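Local coordinates for CupA (PDB 4F2E), which binds copper(I) ions in a cupredoxin-fold domain and, as a copper chaperone of Streptococcus pneumoniae, takes part in copper resistance, at residues 12-17 with 29-34; 16-19 with 23-26; 50-55 with 61-66. One frame throughout, in Å; residues are numbered along the deposited sequence.

Contact 1: 12-17 with 29-34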
loop_
_atom_site.group_PDB
_atom_site.type_symbol
_atom_site.label_atom_id
_atom_site.label_comp_id
_atom_site.label_asym_id
_atom_site.label_seq_id
_atom_site.Cartn_x
_atom_site.Cartn_y
_atom_site.Cartn_z
ATOM N N GLY A 12 4.888 7.277 -16.533
ATOM C CA GLY A 12 5.780 7.954 -15.606
ATOM C C GLY A 12 5.524 7.630 -14.146
ATOM O O GLY A 12 6.059 8.284 -13.253
ATOM N N TYR A 13 4.692 6.626 -13.902
ATOM C CA TYR A 13 4.455 6.158 -12.543
ATOM C C TYR A 13 4.256 4.650 -12.518
ATOM O O TYR A 13 4.340 3.986 -13.549
ATOM C CB TYR A 13 3.254 6.875 -11.916
ATOM C CG TYR A 13 1.934 6.682 -12.636
ATOM C CD1 TYR A 13 1.082 5.637 -12.299
ATOM C CD2 TYR A 13 1.530 7.557 -13.636
ATOM C CE1 TYR A 13 -0.132 5.464 -12.950
ATOM C CE2 TYR A 13 0.322 7.390 -14.292
ATOM C CZ TYR A 13 -0.506 6.343 -13.945
ATOM O OH TYR A 13 -1.710 6.177 -14.598
ATOM N N GLN A 14 4.010 4.117 -11.329
ATOM C CA GLN A 14 3.668 2.712 -11.172
ATOM C C GLN A 14 2.475 2.626 -10.243
ATOM O O GLN A 14 2.340 3.432 -9.328
ATOM C CB GLN A 14 4.850 1.907 -10.624
ATOM C CG GLN A 14 5.322 2.335 -9.243
ATOM C CD GLN A 14 6.592 1.621 -8.813
ATOM O OE1 GLN A 14 6.796 0.447 -9.132
ATOM N NE2 GLN A 14 7.456 2.329 -8.091
ATOM N N GLU A 15 1.604 1.657 -10.485
ATOM C CA GLU A 15 0.351 1.578 -9.755
ATOM C C GLU A 15 0.043 0.155 -9.331
ATOM O O GLU A 15 0.259 -0.795 -10.084
ATOM C CB GLU A 15 -0.790 2.113 -10.617
ATOM C CG GLU A 15 -2.155 2.034 -9.964
ATOM C CD GLU A 15 -3.227 2.642 -10.832
ATOM O OE1 GLU A 15 -3.242 3.885 -10.968
ATOM O OE2 GLU A 15 -4.038 1.878 -11.395
ATOM N N ILE A 16 -0.462 0.015 -8.117
ATOM C CA ILE A 16 -0.944 -1.272 -7.658
ATOM C C ILE A 16 -2.207 -1.058 -6.846
ATOM O O ILE A 16 -2.332 -0.070 -6.119
ATOM C CB ILE A 16 0.119 -2.023 -6.842
ATOM C CG1 ILE A 16 -0.348 -3.450 -6.554
ATOM C CG2 ILE A 16 0.447 -1.266 -5.563
ATOM C CD1 ILE A 16 0.769 -4.387 -6.180
ATOM N N ARG A 17 -3.150 -1.979 -6.995
ATOM C CA ARG A 17 -4.428 -1.889 -6.311
ATOM C C ARG A 17 -4.469 -2.871 -5.150
ATOM O O ARG A 17 -4.117 -4.043 -5.296
ATOM C CB ARG A 17 -5.574 -2.165 -7.286
ATOM C CG ARG A 17 -5.624 -1.200 -8.461
ATOM C CD ARG A 17 -6.855 -1.444 -9.322
ATOM N NE ARG A 17 -8.088 -1.292 -8.556
ATOM C CZ ARG A 17 -8.743 -0.143 -8.416
ATOM N NH1 ARG A 17 -9.857 -0.096 -7.697
ATOM N NH2 ARG A 17 -8.284 0.958 -8.994
ATOM N N ILE A 29 3.496 -6.659 -1.926
ATOM C CA ILE A 29 3.581 -5.890 -3.159
ATOM C C ILE A 29 5.021 -5.538 -3.497
ATOM O O ILE A 29 5.857 -5.387 -2.605
ATOM C CB ILE A 29 2.705 -4.617 -3.102
ATOM C CG1 ILE A 29 3.201 -3.655 -2.021
ATOM C CG2 ILE A 29 1.249 -4.988 -2.853
ATOM C CD1 ILE A 29 2.393 -2.372 -1.936
ATOM N N VAL A 30 5.305 -5.421 -4.789
ATOM C CA VAL A 30 6.666 -5.207 -5.259
ATOM C C VAL A 30 6.724 -4.002 -6.188
ATOM O O VAL A 30 6.062 -3.973 -7.225
ATOM C CB VAL A 30 7.213 -6.459 -5.983
ATOM C CG1 VAL A 30 8.655 -6.236 -6.402
ATOM C CG2 VAL A 30 7.103 -7.682 -5.082
ATOM N N LEU A 31 7.519 -3.009 -5.800
ATOM C CA LEU A 31 7.639 -1.768 -6.553
ATOM C C LEU A 31 9.049 -1.559 -7.088
ATOM O O LEU A 31 10.020 -2.086 -6.539
ATOM C CB LEU A 31 7.254 -0.574 -5.676
ATOM C CG LEU A 31 5.769 -0.212 -5.594
ATOM C CD1 LEU A 31 4.928 -1.393 -5.131
ATOM C CD2 LEU A 31 5.573 0.983 -4.673
ATOM N N LYS A 32 9.150 -0.782 -8.163
ATOM C CA LYS A 32 10.439 -0.411 -8.729
ATOM C C LYS A 32 11.008 0.817 -8.028
ATOM O O LYS A 32 10.308 1.810 -7.815
ATOM C CB LYS A 32 10.317 -0.118 -10.226
ATOM C CG LYS A 32 10.197 -1.342 -11.114
ATOM C CD LYS A 32 10.354 -0.945 -12.576
ATOM C CE LYS A 32 10.235 -2.146 -13.499
ATOM N NZ LYS A 32 11.305 -3.150 -13.242
ATOM N N LYS A 33 12.289 0.746 -7.685
ATOM C CA LYS A 33 12.974 1.867 -7.064
ATOM C C LYS A 33 12.910 3.120 -7.941
ATOM O O LYS A 33 13.067 3.044 -9.163
ATOM C CB LYS A 33 14.429 1.487 -6.774
ATOM C CG LYS A 33 15.261 2.593 -6.159
ATOM C CD LYS A 33 16.696 2.131 -5.940
ATOM C CE LYS A 33 17.626 3.306 -5.683
ATOM N NZ LYS A 33 19.035 2.866 -5.473
ATOM N N SER A 34 12.650 4.263 -7.307
ATOM C CA SER A 34 12.752 5.578 -7.948
ATOM C C SER A 34 11.592 5.963 -8.868
ATOM O O SER A 34 11.618 7.026 -9.489
ATOM C CB SER A 34 14.078 5.714 -8.703
ATOM O OG SER A 34 15.182 5.528 -7.836
#
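Q14 and K32 meet where two strands of the cupredoxin sandwich, 13-20 and 24-31, have drawn apart. The segments run antiparallel, yet the nearest CA atoms, Q14 CA and L31 CA, are 7.6 Å apart, too far for backbone pairing. Side chains therefore make the connection, and strand 5-10 runs between them here, pairing with both strands.

The polar part is a two-point grip by one carboxamide on one backbone residue. K32 N donates to Q14 OE1 over 2.8 Å, an almost straight bond (168° at the hydrogen) that arrives on a lone pair in the carbonyl plane. In return Q14 NE2 donates to K32 O at 2.9 Å, again onto an in-plane lone pair, although K32 O stands 18° out of the glutamine's amide plane. Having both ends engaged fixes the rotation of the amide and tells its oxygen from its nitrogen. Outside the pair, Q9 NE2 also bonds Q14 OE1, and V35 O accepts from Q14 NE2, so this buried amide is well satisfied. Q14 CG sits between the backbone N and carbonyl carbon (chi1 62°), and the chain is extended beyond it, which carries the amide across the gap to the residue that follows strand 24-31.

Apolar contact flanks this grip. L31 CG packs against the amide, 3.8 Å from Q14 CD, while M95 touches L31 and I29 from strand 92-97. Two residues along, on the same side of the strand, I16 bridges the separation to I29 with the end of its longer branch: I16 CD1 presses on I29 CG2 at 3.4 Å, closer than usual van der Waals contact.

Contact 2: 16-19 with 23-26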
loop_
_atom_site.group_PDB
_atom_site.type_symbol
_atom_site.label_atom_id
_atom_site.label_comp_id
_atom_site.label_asym_id
_atom_site.label_seq_id
_atom_site.Cartn_x
_atom_site.Cartn_y
_atom_site.Cartn_z
ATOM N N ILE A 16 -0.462 0.015 -8.117
ATOM C CA ILE A 16 -0.944 -1.272 -7.658
ATOM C C ILE A 16 -2.207 -1.058 -6.846
ATOM O O ILE A 16 -2.332 -0.070 -6.119
ATOM C CB ILE A 16 0.119 -2.023 -6.842
ATOM C CG1 ILE A 16 -0.348 -3.450 -6.554
ATOM C CG2 ILE A 16 0.447 -1.266 -5.563
ATOM C CD1 ILE A 16 0.769 -4.387 -6.180
ATOM N N ARG A 17 -3.150 -1.979 -6.995
ATOM C CA ARG A 17 -4.428 -1.889 -6.311
ATOM C C ARG A 17 -4.469 -2.871 -5.150
ATOM O O ARG A 17 -4.117 -4.043 -5.296
ATOM C CB ARG A 17 -5.574 -2.165 -7.286
ATOM C CG ARG A 17 -5.624 -1.200 -8.461
ATOM C CD ARG A 17 -6.855 -1.444 -9.322
ATOM N NE ARG A 17 -8.088 -1.292 -8.556
ATOM C CZ ARG A 17 -8.743 -0.143 -8.416
ATOM N NH1 ARG A 17 -9.857 -0.096 -7.697
ATOM N NH2 ARG A 17 -8.284 0.958 -8.994
ATOM N N VAL A 18 -4.894 -2.379 -3.993
ATOM C CA VAL A 18 -4.989 -3.205 -2.798
ATOM C C VAL A 18 -6.414 -3.166 -2.272
ATOM O O VAL A 18 -6.952 -2.096 -2.006
ATOM C CB VAL A 18 -4.014 -2.724 -1.705
ATOM C CG1 VAL A 18 -4.163 -3.564 -0.440
ATOM C CG2 VAL A 18 -2.585 -2.771 -2.216
ATOM N N GLU A 19 -7.031 -4.337 -2.147
ATOM C CA GLU A 19 -8.368 -4.437 -1.587
ATOM C C GLU A 19 -8.281 -4.505 -0.073
ATOM O O GLU A 19 -7.505 -5.288 0.477
ATOM C CB GLU A 19 -9.085 -5.677 -2.124
ATOM C CG GLU A 19 -10.505 -5.831 -1.601
ATOM C CD GLU A 19 -11.226 -7.021 -2.203
ATOM O OE1 GLU A 19 -10.939 -7.364 -3.370
ATOM O OE2 GLU A 19 -12.080 -7.613 -1.509
ATOM N N GLY A 23 -8.150 -7.164 6.254
ATOM C CA GLY A 23 -6.739 -6.979 5.991
ATOM C C GLY A 23 -6.560 -6.445 4.585
ATOM O O GLY A 23 -7.441 -5.769 4.057
ATOM N N TYR A 24 -5.427 -6.763 3.975
ATOM C CA TYR A 24 -5.090 -6.226 2.665
ATOM C C TYR A 24 -4.780 -7.365 1.719
ATOM O O TYR A 24 -4.065 -8.292 2.078
ATOM C CB TYR A 24 -3.885 -5.285 2.782
ATOM C CG TYR A 24 -4.087 -4.277 3.883
ATOM C CD1 TYR A 24 -5.006 -3.250 3.735
ATOM C CD2 TYR A 24 -3.400 -4.380 5.086
ATOM C CE1 TYR A 24 -5.226 -2.336 4.742
ATOM C CE2 TYR A 24 -3.612 -3.464 6.106
ATOM C CZ TYR A 24 -4.527 -2.446 5.925
ATOM O OH TYR A 24 -4.754 -1.530 6.926
ATOM N N THR A 25 -5.335 -7.311 0.515
ATOM C CA THR A 25 -4.966 -8.281 -0.505
ATOM C C THR A 25 -4.808 -7.575 -1.848
ATOM O O THR A 25 -5.699 -6.850 -2.281
ATOM C CB THR A 25 -5.967 -9.460 -0.588
ATOM O OG1 THR A 25 -5.417 -10.497 -1.412
ATOM C CG2 THR A 25 -7.308 -9.010 -1.153
ATOM N N PRO A 26 -3.646 -7.750 -2.489
ATOM C CA PRO A 26 -2.505 -8.519 -1.976
ATOM C C PRO A 26 -1.805 -7.811 -0.811
ATOM O O PRO A 26 -1.800 -6.577 -0.748
ATOM C CB PRO A 26 -1.570 -8.587 -3.186
ATOM C CG PRO A 26 -1.870 -7.342 -3.950
ATOM C CD PRO A 26 -3.352 -7.131 -3.794
#
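E19 and T25 are joined by two backbone hydrogen bonds, one in each direction. E19 N donates to T25 O at 2.8 Å, with 157° at the hydrogen, and T25 N returns the bond to E19 O at 3.0 Å. This reciprocal exchange defines an antiparallel hydrogen-bonded pair; E19 CA and T25 CA are 5.2 Å apart, in agreement. E19 O has a further, weaker contact: the CA-H of Y24 points at it, with Y24 CA 3.4 Å from E19 O.

The side chains of the pair share a face. E19 CB lies 3.9 Å from T25 CG2, so the methyl of the threonine rests against the base of the glutamate, whose chain extends past it. K44 offers the carboxylate a long, weak ion-pair partner.

The pair closes the turn end of the beta hairpin formed by strands 13-20 and 24-31 in the cupredoxin fold. The regular ladder is interrupted at P26, which follows a cis peptide bond and has no N-H to give. Its ring carbon meets the preceding strand instead, P26 CD lying 3.5 Å from R17 O, so an apolar edge faces the carbonyl that precedes V18. R17 itself sends its guanidinium away from the hairpin to a salt bridge with E69.

On the buried face V18 makes the side-chain contact. V18 CG1 is anti to the backbone N (chi1 178°) and reaches Y24 CB at 3.7 Å, meeting the tyrosine obliquely. V18 CG1 also lies against P26 O. I39 and F41 of strand 37-43 also pack on V18, while L50 and M91 touch Y24, whose side chain is about 6 Å from a bound copper(I) ion.

Contact 3: 50-55 with 61-66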
loop_
_atom_site.group_PDB
_atom_site.type_symbol
_atom_site.label_atom_id
_atom_site.label_comp_id
_atom_site.label_asym_id
_atom_site.label_seq_id
_atom_site.Cartn_x
_atom_site.Cartn_y
_atom_site.Cartn_z
ATOM N N LEU A 50 -9.931 -1.053 10.412
ATOM C CA LEU A 50 -9.348 -0.714 9.113
ATOM C C LEU A 50 -9.571 0.745 8.696
ATOM O O LEU A 50 -9.474 1.082 7.515
ATOM C CB LEU A 50 -9.874 -1.678 8.043
ATOM C CG LEU A 50 -9.454 -3.135 8.262
ATOM C CD1 LEU A 50 -10.333 -4.089 7.465
ATOM C CD2 LEU A 50 -7.984 -3.331 7.911
ATOM N N ASP A 51 -9.842 1.609 9.672
ATOM C CA ASP A 51 -10.136 3.017 9.403
ATOM C C ASP A 51 -8.958 3.803 8.833
ATOM O O ASP A 51 -9.150 4.781 8.109
ATOM C CB ASP A 51 -10.640 3.716 10.667
ATOM C CG ASP A 51 -12.102 3.441 10.941
ATOM O OD1 ASP A 51 -12.787 2.901 10.049
ATOM O OD2 ASP A 51 -12.568 3.783 12.047
ATOM N N GLN A 52 -7.740 3.389 9.168
ATOM C CA GLN A 52 -6.557 4.112 8.721
ATOM C C GLN A 52 -5.532 3.206 8.058
ATOM O O GLN A 52 -5.484 2.002 8.320
ATOM C CB GLN A 52 -5.904 4.856 9.887
ATOM C CG GLN A 52 -6.748 5.984 10.445
ATOM C CD GLN A 52 -7.173 5.740 11.875
ATOM O OE1 GLN A 52 -6.388 5.266 12.696
ATOM N NE2 GLN A 52 -8.424 6.064 12.183
ATOM N N ILE A 53 -4.723 3.801 7.187
ATOM C CA ILE A 53 -3.601 3.114 6.563
ATOM C C ILE A 53 -2.317 3.840 6.952
ATOM O O ILE A 53 -2.277 5.071 6.977
ATOM C CB ILE A 53 -3.745 3.046 5.021
ATOM C CG1 ILE A 53 -2.663 2.151 4.410
ATOM C CG2 ILE A 53 -3.704 4.444 4.403
ATOM C CD1 ILE A 53 -2.739 0.699 4.853
ATOM N N VAL A 54 -1.280 3.070 7.267
ATOM C CA VAL A 54 -0.014 3.624 7.736
ATOM C C VAL A 54 1.172 3.020 6.985
ATOM O O VAL A 54 1.298 1.797 6.895
ATOM C CB VAL A 54 0.181 3.374 9.252
ATOM C CG1 VAL A 54 1.453 4.043 9.753
ATOM C CG2 VAL A 54 -1.018 3.874 10.038
ATOM N N PHE A 55 2.018 3.885 6.424
ATOM C CA PHE A 55 3.317 3.495 5.879
ATOM C C PHE A 55 4.357 4.237 6.711
ATOM O O PHE A 55 4.732 5.358 6.375
ATOM C CB PHE A 55 3.444 3.906 4.409
ATOM C CG PHE A 55 2.712 3.005 3.450
ATOM C CD1 PHE A 55 1.328 3.015 3.384
ATOM C CD2 PHE A 55 3.416 2.175 2.587
ATOM C CE1 PHE A 55 0.656 2.194 2.492
ATOM C CE2 PHE A 55 2.748 1.353 1.695
ATOM C CZ PHE A 55 1.368 1.367 1.644
ATOM N N HIS A 61 0.055 8.398 7.229
ATOM C CA HIS A 61 -0.988 7.819 8.067
ATOM C C HIS A 61 -2.291 8.550 7.773
ATOM O O HIS A 61 -2.469 9.706 8.152
ATOM C CB HIS A 61 -0.617 7.817 9.562
ATOM C CG HIS A 61 -0.536 9.175 10.191
ATOM N ND1 HIS A 61 0.526 10.031 9.996
ATOM C CD2 HIS A 61 -1.371 9.806 11.051
ATOM C CE1 HIS A 61 0.331 11.139 10.691
ATOM N NE2 HIS A 61 -0.814 11.027 11.339
ATOM N N ALA A 62 -3.182 7.877 7.053
ATOM C CA ALA A 62 -4.359 8.530 6.494
ATOM C C ALA A 62 -5.632 7.716 6.671
ATOM O O ALA A 62 -5.597 6.492 6.787
ATOM C CB ALA A 62 -4.134 8.836 5.020
ATOM N N ASN A 63 -6.763 8.410 6.682
ATOM C CA ASN A 63 -8.063 7.766 6.768
ATOM C C ASN A 63 -8.478 7.133 5.446
ATOM O O ASN A 63 -8.297 7.719 4.381
ATOM C CB ASN A 63 -9.128 8.780 7.195
ATOM C CG ASN A 63 -8.960 9.242 8.627
ATOM O OD1 ASN A 63 -8.249 8.622 9.414
ATOM N ND2 ASN A 63 -9.633 10.334 8.976
ATOM N N LEU A 64 -9.033 5.928 5.524
ATOM C CA LEU A 64 -9.592 5.258 4.357
ATOM C C LEU A 64 -11.109 5.304 4.436
ATOM O O LEU A 64 -11.699 4.670 5.307
ATOM C CB LEU A 64 -9.151 3.796 4.313
ATOM C CG LEU A 64 -7.670 3.468 4.156
ATOM C CD1 LEU A 64 -7.528 1.957 4.056
ATOM C CD2 LEU A 64 -7.083 4.144 2.933
ATOM N N PRO A 65 -11.753 6.052 3.529
ATOM C CA PRO A 65 -13.218 6.111 3.564
ATOM C C PRO A 65 -13.840 4.783 3.134
ATOM O O PRO A 65 -13.413 4.190 2.145
ATOM C CB PRO A 65 -13.551 7.206 2.540
ATOM C CG PRO A 65 -12.280 7.986 2.373
ATOM C CD PRO A 65 -11.185 6.978 2.537
ATOM N N MET A 66 -14.837 4.322 3.882
ATOM C CA MET A 66 -15.529 3.083 3.549
ATOM C C MET A 66 -16.195 3.160 2.176
ATOM O O MET A 66 -16.818 4.167 1.827
ATOM C CB MET A 66 -16.569 2.746 4.619
ATOM C CG MET A 66 -17.431 1.539 4.286
ATOM S SD MET A 66 -16.474 0.025 4.082
ATOM C CE MET A 66 -17.699 -1.040 3.330
HETATM O O HOH W 1 -11.589 6.165 8.232
#
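I53 and A62 exchange backbone hydrogen bonds at the middle of a short antiparallel beta hairpin, strands 52-55 and 60-63 of the cupredoxin fold. The axes of the short segments approach to 4.6 Å, with 163° between their directions. I53 N donates to A62 O, and A62 N to I53 O, both at 2.9 Å. The adjacent pairs, Q52 with N63 and V54 with H61, are non-hydrogen-bonded, and CA-H groups of these pairs make close contacts with carbonyl oxygens across the hairpin: H61 CA lies 3.2 Å from I53 O. Beyond the paired residues, one more backbone bond runs from L64 N to D51 O. A water also donates to D51 O and, over a longer distance, to L64 O. R43 ties this end down further, through a salt bridge to D51 and a bond to L64 O.

On one face Q52 and N63 point the same way, side by side, with their amide planes 47° apart. They touch through Q52 CG, 3.2 Å from N63 OD1, rather than amide to amide. Next to them V54 CG2 packs on H61 CB at 4.0 Å, while the imidazole turns away from the hairpin.

The other face looks into the core, where Y70, V72 and F41 receive I53, A62 and L64 between them. L50 follows C49, a ligand of both copper(I) ions, and its side chain is about 5 Å from one of them. The leucine L64 crosses I53 obliquely: its CG anti to its carbonyl carbon (chi1 -64°) directs the fork toward the isoleucine, and L64 CD2 comes to 3.7 Å from I53 CG2.

Contacts 1 and 2 hold the same two strands, 13-20 and 24-31, and share I16 and R17, but work differently: at 29-34 the strands have separated and a buried glutamine amide spans the gap, whereas near the turn they pair by backbone bonds. Contact 3 joins another hairpin by the same backbone chemistry as contact 2, over three bonds instead of two. Contact 1 is the most buried; contacts 2 and 3 each have a core face and a more exposed one. Contacts 1 and 3 lie on opposite sides of the chain's centre. Contacts 2 and 3 touch where Y24 OH packs 3.7 Å from I53 CD1, close to the copper site.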